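Side-chain contacts in dTDP-glucose 4,6-dehydratase (Klebsiella pneumoniae, PDB 5U4Q), which binds NAD and probably dehydrates or epimerises a nucleotide sugar, as other members of the NAD-dependent epimerase/dehydratase family do: residues S152-A155 against A156-A160; G189-M193 against A194-F198; M107-L110 against N111-G115; D219-I223 against D224-E228. All coordinates share one frame; numbering follows the deposited sequence.

Overall arrangement
From the N terminus the order is contact 3, contact 1, contact 2, contact 4. All four are local and follow in series, so none closes a long loop and none nests in or crosses another. Contact 3 (107-115) lies within helix 98-118, and contact 1 (152-160) opens helix 153-172; both reach the second subunit. Contact 2 (189-198) leads from the loop after strand 176-185 into helix 194-203. Contacts 1 and 2 both touch NAD, the first at its nicotinamide ribose and the second at its pyrophosphate. Contact 4 (219-228) joins strand 220-222 to helix 223-234, and its Phe220 packs against Ala194 of contact 2.

Contact 1: residues S152-A155 against A156-A160; sequences SLYA and ATKKA. With NAD (nicotinamide-adenine-dinucleotide), chain C.
Tyr154 places CG anti to its backbone N (chi1 171°), and the Lys158 chain bends at chi2 (-57°), which brings both tips from helix 153-172 to the nicotinamide ribose of NAD. This is the YxxxK signature of the short-chain dehydrogenase/reductase family. The long lysine crosses the tyrosine obliquely: its CG sits over one ring face near the rim, and its CE is 3.7 Å from Tyr154 CE1. Tyr154 OH hydrogen-bonds to NAD O2D at 2.6 Å, the ribose oxygen lying in plane at the ring edge. Lys158 NZ donates to NAD O3D at 3.0 Å and also to Ala127 O, so two acceptors fix its place. Ser152, the N-cap, has a hydroxyl on a short enough arm for OG to accept from Ala155 N at 3.0 Å. Small Ala156 packs against Thr167 of the second subunit. Tyr154 O receives both Lys158 N and Thr157 OG1, the latter at 2.8 Å and tilted 22° from the carbonyl plane.

Contact 2: residues G189-M193 against A194-F198; sequences GRPDM and ALFKF. With NAD (nicotinamide-adenine-dinucleotide), chain C.
A type I beta turn from Arg190 to Met193 sets Pro191 over the ring of Phe196, and Ala194 follows with a positive phi of 53° as the chain passes into helix 194-203. Pro191 CA lies 3.6 Å from the centroid of the Phe196 ring, nearly straight above it, a CH-pi contact. The two side chains run alongside each other, Pro191 CD reaching Phe196 CE2 at 3.9 Å; proline suits the second place of the turn, its ring fixing phi near -62° and setting its CA over the aromatic face. Gly189 O meets the ring at its edge, 3.3 Å from Phe196 CE2, and Trp330 meets the same ring. Lys197 N donates to Met193 O at 3.0 Å, from well above the carbonyl plane and not along a lone pair. The aliphatic part of Lys197 then runs out past Asp192 O, with CD at 3.6 Å.

Arg190 turns the other way. It grips Asp192 side-on, NE to OD1 at 3.1 Å and NH2 to OD2, each oxygen using its syn lone pair though tilted from the guanidinium plane. Ala89 O takes NH2 as well, and Tyr39 OH bonds to Asp192 OD2, which limits rotation of the guanidinium. That leaves NH1 aimed at NAD O2N, 3.0 Å away. Arg190 thus closes over the pyrophosphate in the NAD pocket of this Rossmann-fold family.

Contact 3: residues M107-L110 against N111-G115; sequences MGYL and NILEG
Glu114 N donates to Leu110 O at 2.8 Å, the shortest of four successive i to i+4 bonds that build this part of helix 98-118. The same two residues meet through their side chains, which lie side by side, Leu110 CD1 being 4.1 Å from Glu114 CG. The glutamate chain bends at chi2 (-70°) and its carboxylate is well held: OE2 accepts from Tyr168 OH and forms a salt bridge with Arg117 NH1, while OE1 is hydrogen-bonded to His118 NE2. A long acidic side chain suits this buried spot because each oxygen finds a partner.

One turn earlier, Asn111 folds back along the helix, CG anti to its carbonyl carbon (chi1 -67°), which brings its CG to 3.5 Å from Met107 O. Its amide serves both ways, ND2 donating to Leu64 O and OD1 bonding to Tyr99 OH of the second subunit. The methylene CG of Met107, a selenomethionine here, lies 4.2 Å from Asn111 ND2. Another flank is apolar: Leu113 sets CD1 3.5 Å from Tyr109 CE2, the methyl approaching the ring obliquely.

Tyr109 stands edge-to-face with Tyr126 and, with Leu113, packs on strand 123-129 and helix 153-172. Ile112 packs on Met70 and Phe74 of helix 67-77, and Met107 and Leu110 meet Asp103 and Ala102 of the second subunit, in keeping with the helical dimer interface of this family.

Contact 4: residues D219-I223 against D224-E228; sequences DFTYI and DDIVE
Tyr222 runs alongside Asp224, pointing the same way, its CG anti to the backbone N (chi1 -173°). At the root CB lies 4.0 Å from Asp225 OD2; further along, CD2 comes to 3.4 Å from Asp224 N. CE2 is 3.6 Å from Asp224 CG, the ring and carboxylate planes standing 67° apart. At the tip Tyr222 OH is hydrogen-bonded to a water at 2.7 Å, and that water donates to Asp224 OD2 at 2.9 Å. Over one ring face, towards the rim, lies Ile223 CG2, and Tyr185 meets the ring edge-to-face.

The backbone of Tyr222, the N-cap residue, starts helix 223-234. Its O accepts from Ile226 N at 3.2 Å and more weakly from Asp225 N. Acidic Asp224 and Asp225 suit this first turn, where negative charge would interact favourably with the helix dipole. Asp225 OD1 accepts from Gln317 N and OD2 from Thr318 N, and a second water links OD2 to Tyr222 N.

Apolar groups close the corner on another side: Thr221 CG2, the threonine methyl, meets the isoleucine tip, Ile226 CD1, at 3.7 Å. Ile223 CD1 approaches Val227 CG2 at 4.2 Å, both residues packing on helix 14-25. The axes of strand 220-222 and of the helical residues 224-228 stand 77° apart, the strand-to-helix turn of a Rossmann-like sheet, whose strand 176-185 pairs in parallel with 220-222.

Contact 1: residues S152-A155 against A156-A160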
loop_
_atom_site.group_PDB
_atom_site.type_symbol
_atom_site.label_atom_id
_atom_site.label_comp_id
_atom_site.label_asym_id
_atom_site.label_seq_id
_atom_site.Cartn_x
_atom_site.Cartn_y
_atom_site.Cartn_z
ATOM N N SER A 152 -10.427 1.256 4.624
ATOM C CA SER A 152 -10.696 -0.068 4.035
ATOM C C SER A 152 -9.403 -0.619 3.447
ATOM O O SER A 152 -8.507 0.149 3.090
ATOM C CB SER A 152 -11.745 -0.029 2.923
ATOM O OG SER A 152 -11.292 0.697 1.776
ATOM N N LEU A 153 -9.314 -1.940 3.356
ATOM C CA LEU A 153 -8.138 -2.549 2.734
ATOM C C LEU A 153 -8.040 -2.125 1.258
ATOM O O LEU A 153 -6.943 -1.851 0.765
ATOM C CB LEU A 153 -8.182 -4.075 2.864
ATOM C CG LEU A 153 -6.980 -4.851 2.301
ATOM C CD1 LEU A 153 -5.681 -4.415 2.912
ATOM C CD2 LEU A 153 -7.213 -6.337 2.551
ATOM N N TYR A 154 -9.178 -2.052 0.577
ATOM C CA TYR A 154 -9.236 -1.575 -0.804
ATOM C C TYR A 154 -8.532 -0.206 -0.916
ATOM O O TYR A 154 -7.625 -0.033 -1.744
ATOM C CB TYR A 154 -10.681 -1.494 -1.281
ATOM C CG TYR A 154 -10.877 -0.825 -2.620
ATOM C CD1 TYR A 154 -10.447 -1.432 -3.796
ATOM C CD2 TYR A 154 -11.513 0.389 -2.704
ATOM C CE1 TYR A 154 -10.642 -0.822 -5.031
ATOM C CE2 TYR A 154 -11.730 1.004 -3.923
ATOM C CZ TYR A 154 -11.285 0.397 -5.085
ATOM O OH TYR A 154 -11.509 1.028 -6.301
ATOM N N ALA A 155 -8.916 0.747 -0.057
ATOM C CA ALA A 155 -8.304 2.083 -0.059
ATOM C C ALA A 155 -6.785 2.007 0.196
ATOM O O ALA A 155 -5.981 2.675 -0.463
ATOM C CB ALA A 155 -8.961 2.980 0.995
ATOM N N ALA A 156 -6.389 1.241 1.204
ATOM C CA ALA A 156 -4.971 1.098 1.512
ATOM C C ALA A 156 -4.204 0.558 0.306
ATOM O O ALA A 156 -3.089 0.998 0.057
ATOM C CB ALA A 156 -4.758 0.205 2.699
ATOM N N THR A 157 -4.789 -0.396 -0.418
ATOM C CA THR A 157 -4.078 -0.941 -1.590
ATOM C C THR A 157 -3.951 0.093 -2.708
ATOM O O THR A 157 -2.937 0.111 -3.414
ATOM C CB THR A 157 -4.661 -2.277 -2.147
ATOM O OG1 THR A 157 -5.936 -2.083 -2.731
ATOM C CG2 THR A 157 -4.689 -3.379 -1.070
ATOM N N LYS A 158 -4.966 0.932 -2.885
ATOM C CA LYS A 158 -4.890 1.971 -3.904
ATOM C C LYS A 158 -3.828 3.019 -3.571
ATOM O O LYS A 158 -3.073 3.472 -4.459
ATOM C CB LYS A 158 -6.268 2.575 -4.198
ATOM C CG LYS A 158 -7.255 1.598 -4.856
ATOM C CD LYS A 158 -6.722 1.006 -6.170
ATOM C CE LYS A 158 -7.850 0.473 -7.056
ATOM N NZ LYS A 158 -7.350 -0.009 -8.403
ATOM N N LYS A 159 -3.751 3.431 -2.301
ATOM C CA LYS A 159 -2.692 4.342 -1.897
ATOM C C LYS A 159 -1.340 3.649 -2.052
ATOM O O LYS A 159 -0.377 4.272 -2.494
ATOM C CB LYS A 159 -2.898 4.887 -0.481
ATOM C CG LYS A 159 -1.780 5.761 0.019
ATOM C CD LYS A 159 -1.401 6.996 -0.830
ATOM C CE LYS A 159 -0.234 7.707 -0.111
ATOM N NZ LYS A 159 0.407 8.844 -0.823
ATOM N N ALA A 160 -1.278 2.358 -1.721
ATOM C CA ALA A 160 -0.038 1.633 -1.945
ATOM C C ALA A 160 0.362 1.677 -3.417
ATOM O O ALA A 160 1.558 1.767 -3.720
ATOM C CB ALA A 160 -0.118 0.190 -1.457
HETATM P PA NAD C . -14.962 -4.188 -13.103
HETATM O O1A NAD C . -16.121 -4.123 -14.021
HETATM O O2A NAD C . -14.944 -5.167 -11.946
HETATM O O5B NAD C . -13.640 -4.392 -14.012
HETATM C C5B NAD C . -12.382 -4.835 -13.520
HETATM C C4B NAD C . -11.962 -6.048 -14.332
HETATM O O4B NAD C . -10.719 -6.472 -13.740
HETATM C C3B NAD C . -12.944 -7.209 -14.252
HETATM O O3B NAD C . -13.507 -7.598 -15.515
HETATM C C2B NAD C . -12.113 -8.309 -13.590
HETATM O O2B NAD C . -12.395 -9.624 -14.109
HETATM C C1B NAD C . -10.664 -7.875 -13.799
HETATM N N9A NAD C . -9.742 -8.393 -12.773
HETATM C C8A NAD C . -9.890 -8.317 -11.431
HETATM N N7A NAD C . -8.869 -8.919 -10.816
HETATM C C5A NAD C . -8.040 -9.371 -11.770
HETATM C C6A NAD C . -6.781 -10.144 -11.784
HETATM N N6A NAD C . -6.178 -10.525 -10.666
HETATM N N1A NAD C . -6.272 -10.424 -12.984
HETATM C C2A NAD C . -6.851 -10.068 -14.140
HETATM N N3A NAD C . -8.014 -9.387 -14.204
HETATM C C4A NAD C . -8.625 -9.031 -13.044
HETATM O O3 NAD C . -14.684 -2.765 -12.397
HETATM P PN NAD C . -14.530 -1.309 -13.066
HETATM O O1N NAD C . -14.438 -1.356 -14.535
HETATM O O2N NAD C . -15.566 -0.459 -12.332
HETATM O O5D NAD C . -13.115 -0.918 -12.443
HETATM C C5D NAD C . -11.962 -0.539 -13.188
HETATM C C4D NAD C . -11.001 0.099 -12.198
HETATM O O4D NAD C . -11.523 1.379 -11.772
HETATM C C3D NAD C . -10.690 -0.661 -10.914
HETATM O O3D NAD C . -9.298 -0.498 -10.636
HETATM C C2D NAD C . -11.473 0.055 -9.840
HETATM O O2D NAD C . -10.858 -0.016 -8.536
HETATM C C1D NAD C . -11.507 1.480 -10.353
HETATM N N1N NAD C . -12.704 2.217 -9.903
HETATM C C2N NAD C . -13.914 2.087 -10.494
HETATM C C3N NAD C . -15.032 2.808 -10.040
HETATM C C7N NAD C . -16.435 2.713 -10.654
HETATM O O7N NAD C . -17.314 3.511 -10.293
HETATM N N7N NAD C . -16.785 1.772 -11.547
HETATM C C4N NAD C . -14.889 3.636 -8.949
HETATM C C5N NAD C . -13.645 3.750 -8.344
HETATM C C6N NAD C . -12.562 3.017 -8.817
#

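Contact 2: residues G189-M193 against A194-F198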
loop_
_atom_site.group_PDB
_atom_site.type_symbol
_atom_site.label_atom_id
_atom_site.label_comp_id
_atom_site.label_asym_id
_atom_site.label_seq_id
_atom_site.Cartn_x
_atom_site.Cartn_y
_atom_site.Cartn_z
ATOM N N GLY A 189 -22.355 -1.163 -17.468
ATOM C CA GLY A 189 -21.910 -0.949 -16.112
ATOM C C GLY A 189 -21.783 -2.216 -15.289
ATOM O O GLY A 189 -21.978 -3.338 -15.797
ATOM N N ARG A 190 -21.432 -2.049 -14.024
ATOM C CA ARG A 190 -21.316 -3.213 -13.157
ATOM C C ARG A 190 -22.565 -3.373 -12.275
ATOM O O ARG A 190 -23.080 -2.380 -11.716
ATOM C CB ARG A 190 -20.010 -3.195 -12.391
ATOM C CG ARG A 190 -19.688 -1.874 -11.795
ATOM C CD ARG A 190 -18.255 -1.812 -11.358
ATOM N NE ARG A 190 -18.004 -2.704 -10.245
ATOM C CZ ARG A 190 -16.921 -2.631 -9.471
ATOM N NH1 ARG A 190 -15.987 -1.694 -9.676
ATOM N NH2 ARG A 190 -16.787 -3.484 -8.468
ATOM N N PRO A 191 -23.081 -4.617 -12.155
ATOM C CA PRO A 191 -24.342 -4.833 -11.435
ATOM C C PRO A 191 -24.364 -4.466 -9.957
ATOM O O PRO A 191 -25.456 -4.271 -9.404
ATOM C CB PRO A 191 -24.629 -6.332 -11.606
ATOM C CG PRO A 191 -23.414 -6.924 -12.218
ATOM C CD PRO A 191 -22.597 -5.839 -12.832
ATOM N N ASP A 192 -23.191 -4.403 -9.337
ATOM C CA ASP A 192 -23.068 -4.103 -7.911
ATOM C C ASP A 192 -22.914 -2.630 -7.573
ATOM O O ASP A 192 -22.737 -2.291 -6.400
ATOM C CB ASP A 192 -21.854 -4.859 -7.313
ATOM C CG ASP A 192 -20.534 -4.413 -7.923
ATOM O OD1 ASP A 192 -20.507 -4.211 -9.161
ATOM O OD2 ASP A 192 -19.534 -4.242 -7.182
HETATM N N MSE A 193 -22.991 -1.751 -8.577
HETATM C CA MSE A 193 -22.803 -0.327 -8.328
HETATM C C MSE A 193 -23.688 0.575 -9.129
HETATM O O MSE A 193 -24.255 0.182 -10.154
HETATM C CB MSE A 193 -21.371 0.079 -8.705
HETATM C CG MSE A 193 -20.326 -0.775 -8.019
HETATM SE SE MSE A 193 -18.541 0.054 -8.076
HETATM C CE MSE A 193 -17.764 -0.980 -6.595
ATOM N N ALA A 194 -23.813 1.806 -8.634
ATOM C CA ALA A 194 -24.461 2.913 -9.359
ATOM C C ALA A 194 -25.858 2.657 -9.889
ATOM O O ALA A 194 -26.660 2.050 -9.189
ATOM C CB ALA A 194 -23.515 3.369 -10.459
ATOM N N LEU A 195 -26.175 3.104 -11.114
ATOM C CA LEU A 195 -27.531 2.947 -11.610
ATOM C C LEU A 195 -27.935 1.500 -11.809
ATOM O O LEU A 195 -29.083 1.124 -11.623
ATOM C CB LEU A 195 -27.732 3.673 -12.915
ATOM C CG LEU A 195 -27.550 5.168 -12.938
ATOM C CD1 LEU A 195 -28.021 5.658 -14.290
ATOM C CD2 LEU A 195 -28.371 5.810 -11.816
ATOM N N PHE A 196 -26.981 0.668 -12.226
ATOM C CA PHE A 196 -27.236 -0.746 -12.437
ATOM C C PHE A 196 -27.705 -1.368 -11.103
ATOM O O PHE A 196 -28.679 -2.113 -11.068
ATOM C CB PHE A 196 -25.923 -1.380 -12.953
ATOM C CG PHE A 196 -26.072 -2.665 -13.723
ATOM C CD1 PHE A 196 -27.094 -3.587 -13.493
ATOM C CD2 PHE A 196 -25.076 -3.002 -14.626
ATOM C CE1 PHE A 196 -27.147 -4.769 -14.220
ATOM C CE2 PHE A 196 -25.114 -4.188 -15.328
ATOM C CZ PHE A 196 -26.136 -5.073 -15.115
ATOM N N LYS A 197 -27.014 -1.040 -10.021
ATOM C CA LYS A 197 -27.402 -1.542 -8.689
ATOM C C LYS A 197 -28.843 -1.151 -8.375
ATOM O O LYS A 197 -29.644 -1.993 -7.974
ATOM C CB LYS A 197 -26.465 -1.006 -7.614
ATOM C CG LYS A 197 -26.825 -1.425 -6.193
ATOM C CD LYS A 197 -25.837 -0.875 -5.188
ATOM C CE LYS A 197 -26.134 -1.407 -3.792
ATOM N NZ LYS A 197 -25.033 -1.068 -2.854
ATOM N N PHE A 198 -29.175 0.118 -8.579
ATOM C CA PHE A 198 -30.561 0.561 -8.298
ATOM C C PHE A 198 -31.586 -0.100 -9.217
ATOM O O PHE A 198 -32.675 -0.482 -8.780
ATOM C CB PHE A 198 -30.729 2.073 -8.417
ATOM C CG PHE A 198 -29.819 2.879 -7.545
ATOM C CD1 PHE A 198 -29.535 2.501 -6.233
ATOM C CD2 PHE A 198 -29.281 4.078 -8.022
ATOM C CE1 PHE A 198 -28.689 3.271 -5.441
ATOM C CE2 PHE A 198 -28.446 4.860 -7.229
ATOM C CZ PHE A 198 -28.143 4.449 -5.938
HETATM P PA NAD C . -14.962 -4.188 -13.103
HETATM O O1A NAD C . -16.121 -4.123 -14.021
HETATM O O2A NAD C . -14.944 -5.167 -11.946
HETATM O O5B NAD C . -13.640 -4.392 -14.012
HETATM C C5B NAD C . -12.382 -4.835 -13.520
HETATM C C4B NAD C . -11.962 -6.048 -14.332
HETATM O O4B NAD C . -10.719 -6.472 -13.740
HETATM C C3B NAD C . -12.944 -7.209 -14.252
HETATM O O3B NAD C . -13.507 -7.598 -15.515
HETATM C C2B NAD C . -12.113 -8.309 -13.590
HETATM O O2B NAD C . -12.395 -9.624 -14.109
HETATM C C1B NAD C . -10.664 -7.875 -13.799
HETATM N N9A NAD C . -9.742 -8.393 -12.773
HETATM C C8A NAD C . -9.890 -8.317 -11.431
HETATM N N7A NAD C . -8.869 -8.919 -10.816
HETATM C C5A NAD C . -8.040 -9.371 -11.770
HETATM C C6A NAD C . -6.781 -10.144 -11.784
HETATM N N6A NAD C . -6.178 -10.525 -10.666
HETATM N N1A NAD C . -6.272 -10.424 -12.984
HETATM C C2A NAD C . -6.851 -10.068 -14.140
HETATM N N3A NAD C . -8.014 -9.387 -14.204
HETATM C C4A NAD C . -8.625 -9.031 -13.044
HETATM O O3 NAD C . -14.684 -2.765 -12.397
HETATM P PN NAD C . -14.530 -1.309 -13.066
HETATM O O1N NAD C . -14.438 -1.356 -14.535
HETATM O O2N NAD C . -15.566 -0.459 -12.332
HETATM O O5D NAD C . -13.115 -0.918 -12.443
HETATM C C5D NAD C . -11.962 -0.539 -13.188
HETATM C C4D NAD C . -11.001 0.099 -12.198
HETATM O O4D NAD C . -11.523 1.379 -11.772
HETATM C C3D NAD C . -10.690 -0.661 -10.914
HETATM O O3D NAD C . -9.298 -0.498 -10.636
HETATM C C2D NAD C . -11.473 0.055 -9.840
HETATM O O2D NAD C . -10.858 -0.016 -8.536
HETATM C C1D NAD C . -11.507 1.480 -10.353
HETATM N N1N NAD C . -12.704 2.217 -9.903
HETATM C C2N NAD C . -13.914 2.087 -10.494
HETATM C C3N NAD C . -15.032 2.808 -10.040
HETATM C C7N NAD C . -16.435 2.713 -10.654
HETATM O O7N NAD C . -17.314 3.511 -10.293
HETATM N N7N NAD C . -16.785 1.772 -11.547
HETATM C C4N NAD C . -14.889 3.636 -8.949
HETATM C C5N NAD C . -13.645 3.750 -8.344
HETATM C C6N NAD C . -12.562 3.017 -8.817
HETATM O O HOH W 1 -23.688 -3.654 -4.328
#

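Contact 3: residues M107-L110 against N111-G115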
loop_
_atom_site.group_PDB
_atom_site.type_symbol
_atom_site.label_atom_id
_atom_site.label_comp_id
_atom_site.label_asym_id
_atom_site.label_seq_id
_atom_site.Cartn_x
_atom_site.Cartn_y
_atom_site.Cartn_z
HETATM N N MSE A 107 0.418 -7.424 -5.453
HETATM C CA MSE A 107 1.341 -8.190 -6.320
HETATM C C MSE A 107 1.073 -7.920 -7.772
HETATM O O MSE A 107 2.006 -7.762 -8.580
HETATM C CB MSE A 107 1.155 -9.674 -6.054
HETATM C CG MSE A 107 2.024 -10.602 -6.905
HETATM SE SE MSE A 107 3.946 -10.388 -6.547
HETATM C CE MSE A 107 3.954 -11.064 -4.694
ATOM N N GLY A 108 -0.194 -7.886 -8.145
ATOM C CA GLY A 108 -0.536 -7.607 -9.518
ATOM C C GLY A 108 -0.016 -6.267 -10.003
ATOM O O GLY A 108 0.464 -6.124 -11.139
ATOM N N TYR A 109 -0.071 -5.270 -9.121
ATOM C CA TYR A 109 0.390 -3.930 -9.476
ATOM C C TYR A 109 1.909 -3.958 -9.664
ATOM O O TYR A 109 2.435 -3.307 -10.563
ATOM C CB TYR A 109 -0.054 -2.884 -8.437
ATOM C CG TYR A 109 0.165 -1.462 -8.938
ATOM C CD1 TYR A 109 -0.659 -0.921 -9.892
ATOM C CD2 TYR A 109 1.216 -0.691 -8.485
ATOM C CE1 TYR A 109 -0.435 0.366 -10.397
ATOM C CE2 TYR A 109 1.450 0.570 -8.968
ATOM C CZ TYR A 109 0.611 1.114 -9.910
ATOM O OH TYR A 109 0.847 2.377 -10.403
ATOM N N LEU A 110 2.621 -4.708 -8.825
ATOM C CA LEU A 110 4.066 -4.830 -9.000
ATOM C C LEU A 110 4.391 -5.465 -10.348
ATOM O O LEU A 110 5.315 -5.005 -11.007
ATOM C CB LEU A 110 4.714 -5.629 -7.878
ATOM C CG LEU A 110 6.248 -5.748 -7.972
ATOM C CD1 LEU A 110 6.963 -4.407 -8.038
ATOM C CD2 LEU A 110 6.784 -6.599 -6.826
ATOM N N ASN A 111 3.638 -6.496 -10.760
ATOM C CA ASN A 111 3.888 -7.118 -12.085
ATOM C C ASN A 111 3.725 -6.088 -13.195
ATOM O O ASN A 111 4.497 -6.073 -14.152
ATOM C CB ASN A 111 3.013 -8.359 -12.297
ATOM C CG ASN A 111 3.390 -9.481 -11.356
ATOM O OD1 ASN A 111 4.520 -9.504 -10.857
ATOM N ND2 ASN A 111 2.459 -10.391 -11.071
ATOM N N ILE A 112 2.712 -5.233 -13.089
ATOM C CA ILE A 112 2.534 -4.155 -14.049
ATOM C C ILE A 112 3.771 -3.226 -14.044
ATOM O O ILE A 112 4.289 -2.875 -15.123
ATOM C CB ILE A 112 1.255 -3.317 -13.731
ATOM C CG1 ILE A 112 -0.018 -4.119 -13.991
ATOM C CG2 ILE A 112 1.209 -1.989 -14.491
ATOM C CD1 ILE A 112 -0.383 -4.286 -15.438
ATOM N N LEU A 113 4.212 -2.793 -12.854
ATOM C CA LEU A 113 5.346 -1.864 -12.769
ATOM C C LEU A 113 6.618 -2.480 -13.342
ATOM O O LEU A 113 7.350 -1.814 -14.066
ATOM C CB LEU A 113 5.568 -1.398 -11.341
ATOM C CG LEU A 113 4.505 -0.472 -10.739
ATOM C CD1 LEU A 113 4.787 -0.273 -9.251
ATOM C CD2 LEU A 113 4.475 0.849 -11.462
ATOM N N GLU A 114 6.843 -3.749 -13.015
ATOM C CA GLU A 114 8.018 -4.472 -13.537
ATOM C C GLU A 114 7.978 -4.562 -15.043
ATOM O O GLU A 114 9.007 -4.356 -15.710
ATOM C CB GLU A 114 8.153 -5.838 -12.881
ATOM C CG GLU A 114 8.796 -5.752 -11.507
ATOM C CD GLU A 114 10.275 -5.388 -11.586
ATOM O OE1 GLU A 114 11.027 -6.272 -12.050
ATOM O OE2 GLU A 114 10.683 -4.282 -11.180
ATOM N N GLY A 115 6.803 -4.867 -15.600
ATOM C CA GLY A 115 6.632 -4.948 -17.044
ATOM C C GLY A 115 6.935 -3.604 -17.685
ATOM O O GLY A 115 7.666 -3.505 -18.721
#

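Contact 4: residues D219-I223 against D224-E228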
loop_
_atom_site.group_PDB
_atom_site.type_symbol
_atom_site.label_atom_id
_atom_site.label_comp_id
_atom_site.label_asym_id
_atom_site.label_seq_id
_atom_site.Cartn_x
_atom_site.Cartn_y
_atom_site.Cartn_z
ATOM N N ASP A 219 -20.846 11.579 -6.237
ATOM C CA ASP A 219 -20.074 12.012 -7.365
ATOM C C ASP A 219 -20.201 10.878 -8.396
ATOM O O ASP A 219 -19.499 9.874 -8.311
ATOM C CB ASP A 219 -18.628 12.222 -6.901
ATOM C CG ASP A 219 -17.783 12.913 -7.906
ATOM O OD1 ASP A 219 -17.826 12.562 -9.107
ATOM O OD2 ASP A 219 -17.035 13.830 -7.500
ATOM N N PHE A 220 -21.173 11.016 -9.304
ATOM C CA PHE A 220 -21.437 10.063 -10.375
ATOM C C PHE A 220 -21.047 10.724 -11.705
ATOM O O PHE A 220 -21.536 11.817 -12.033
ATOM C CB PHE A 220 -22.953 9.726 -10.452
ATOM C CG PHE A 220 -23.427 8.604 -9.552
ATOM C CD1 PHE A 220 -23.001 8.475 -8.245
ATOM C CD2 PHE A 220 -24.427 7.737 -10.001
ATOM C CE1 PHE A 220 -23.511 7.464 -7.426
ATOM C CE2 PHE A 220 -24.936 6.726 -9.193
ATOM C CZ PHE A 220 -24.491 6.601 -7.899
ATOM N N THR A 221 -20.207 10.047 -12.487
ATOM C CA THR A 221 -19.811 10.537 -13.793
ATOM C C THR A 221 -20.187 9.529 -14.855
ATOM O O THR A 221 -19.922 8.341 -14.698
ATOM C CB THR A 221 -18.298 10.804 -13.899
ATOM O OG1 THR A 221 -17.896 11.674 -12.864
ATOM C CG2 THR A 221 -17.955 11.451 -15.218
ATOM N N TYR A 222 -20.832 10.018 -15.918
ATOM C CA TYR A 222 -21.209 9.158 -17.040
ATOM C C TYR A 222 -19.967 8.574 -17.737
ATOM O O TYR A 222 -18.963 9.275 -17.944
ATOM C CB TYR A 222 -22.117 9.912 -18.010
ATOM C CG TYR A 222 -22.658 9.027 -19.093
ATOM C CD1 TYR A 222 -23.609 8.052 -18.795
ATOM C CD2 TYR A 222 -22.224 9.132 -20.405
ATOM C CE1 TYR A 222 -24.103 7.203 -19.765
ATOM C CE2 TYR A 222 -22.729 8.295 -21.381
ATOM C CZ TYR A 222 -23.643 7.312 -21.054
ATOM O OH TYR A 222 -24.144 6.463 -22.049
ATOM N N ILE A 223 -20.069 7.301 -18.085
ATOM C CA ILE A 223 -18.928 6.582 -18.665
ATOM C C ILE A 223 -18.276 7.291 -19.850
ATOM O O ILE A 223 -17.057 7.361 -19.904
ATOM C CB ILE A 223 -19.312 5.106 -19.002
ATOM C CG1 ILE A 223 -18.095 4.331 -19.519
ATOM C CG2 ILE A 223 -20.471 5.022 -19.982
ATOM C CD1 ILE A 223 -16.954 4.176 -18.525
ATOM N N ASP A 224 -19.047 7.855 -20.773
ATOM C CA ASP A 224 -18.405 8.504 -21.927
ATOM C C ASP A 224 -17.519 9.680 -21.529
ATOM O O ASP A 224 -16.495 9.936 -22.182
ATOM C CB ASP A 224 -19.417 8.962 -22.970
ATOM C CG ASP A 224 -20.081 7.821 -23.727
ATOM O OD1 ASP A 224 -19.816 6.641 -23.471
ATOM O OD2 ASP A 224 -20.920 8.145 -24.601
ATOM N N ASP A 225 -17.914 10.407 -20.479
ATOM C CA ASP A 225 -17.124 11.528 -19.977
ATOM C C ASP A 225 -15.821 11.012 -19.361
ATOM O O ASP A 225 -14.768 11.609 -19.565
ATOM C CB ASP A 225 -17.953 12.356 -18.996
ATOM C CG ASP A 225 -19.081 13.074 -19.665
ATOM O OD1 ASP A 225 -18.876 13.573 -20.796
ATOM O OD2 ASP A 225 -20.125 13.236 -19.016
ATOM N N ILE A 226 -15.885 9.906 -18.616
ATOM C CA ILE A 226 -14.671 9.279 -18.083
ATOM C C ILE A 226 -13.746 8.855 -19.233
ATOM O O ILE A 226 -12.536 9.108 -19.198
ATOM C CB ILE A 226 -15.012 8.036 -17.222
ATOM C CG1 ILE A 226 -15.747 8.456 -15.920
ATOM C CG2 ILE A 226 -13.772 7.186 -16.918
ATOM C CD1 ILE A 226 -14.944 9.318 -14.953
ATOM N N VAL A 227 -14.305 8.227 -20.242
ATOM C CA VAL A 227 -13.508 7.740 -21.377
ATOM C C VAL A 227 -12.780 8.891 -22.065
ATOM O O VAL A 227 -11.583 8.788 -22.343
ATOM C CB VAL A 227 -14.386 6.995 -22.388
ATOM C CG1 VAL A 227 -13.641 6.751 -23.704
ATOM C CG2 VAL A 227 -14.891 5.692 -21.806
ATOM N N GLU A 228 -13.475 9.989 -22.316
ATOM C CA GLU A 228 -12.848 11.133 -22.979
ATOM C C GLU A 228 -11.663 11.630 -22.152
ATOM O O GLU A 228 -10.590 11.882 -22.710
ATOM C CB GLU A 228 -13.875 12.252 -23.198
ATOM C CG GLU A 228 -13.333 13.447 -23.960
ATOM C CD GLU A 228 -12.868 13.107 -25.361
ATOM O OE1 GLU A 228 -13.447 12.204 -25.990
ATOM O OE2 GLU A 228 -11.929 13.782 -25.849
HETATM O O HOH W 2 -21.232 12.837 -16.389
HETATM O O HOH W 3 -23.561 7.044 -24.621
#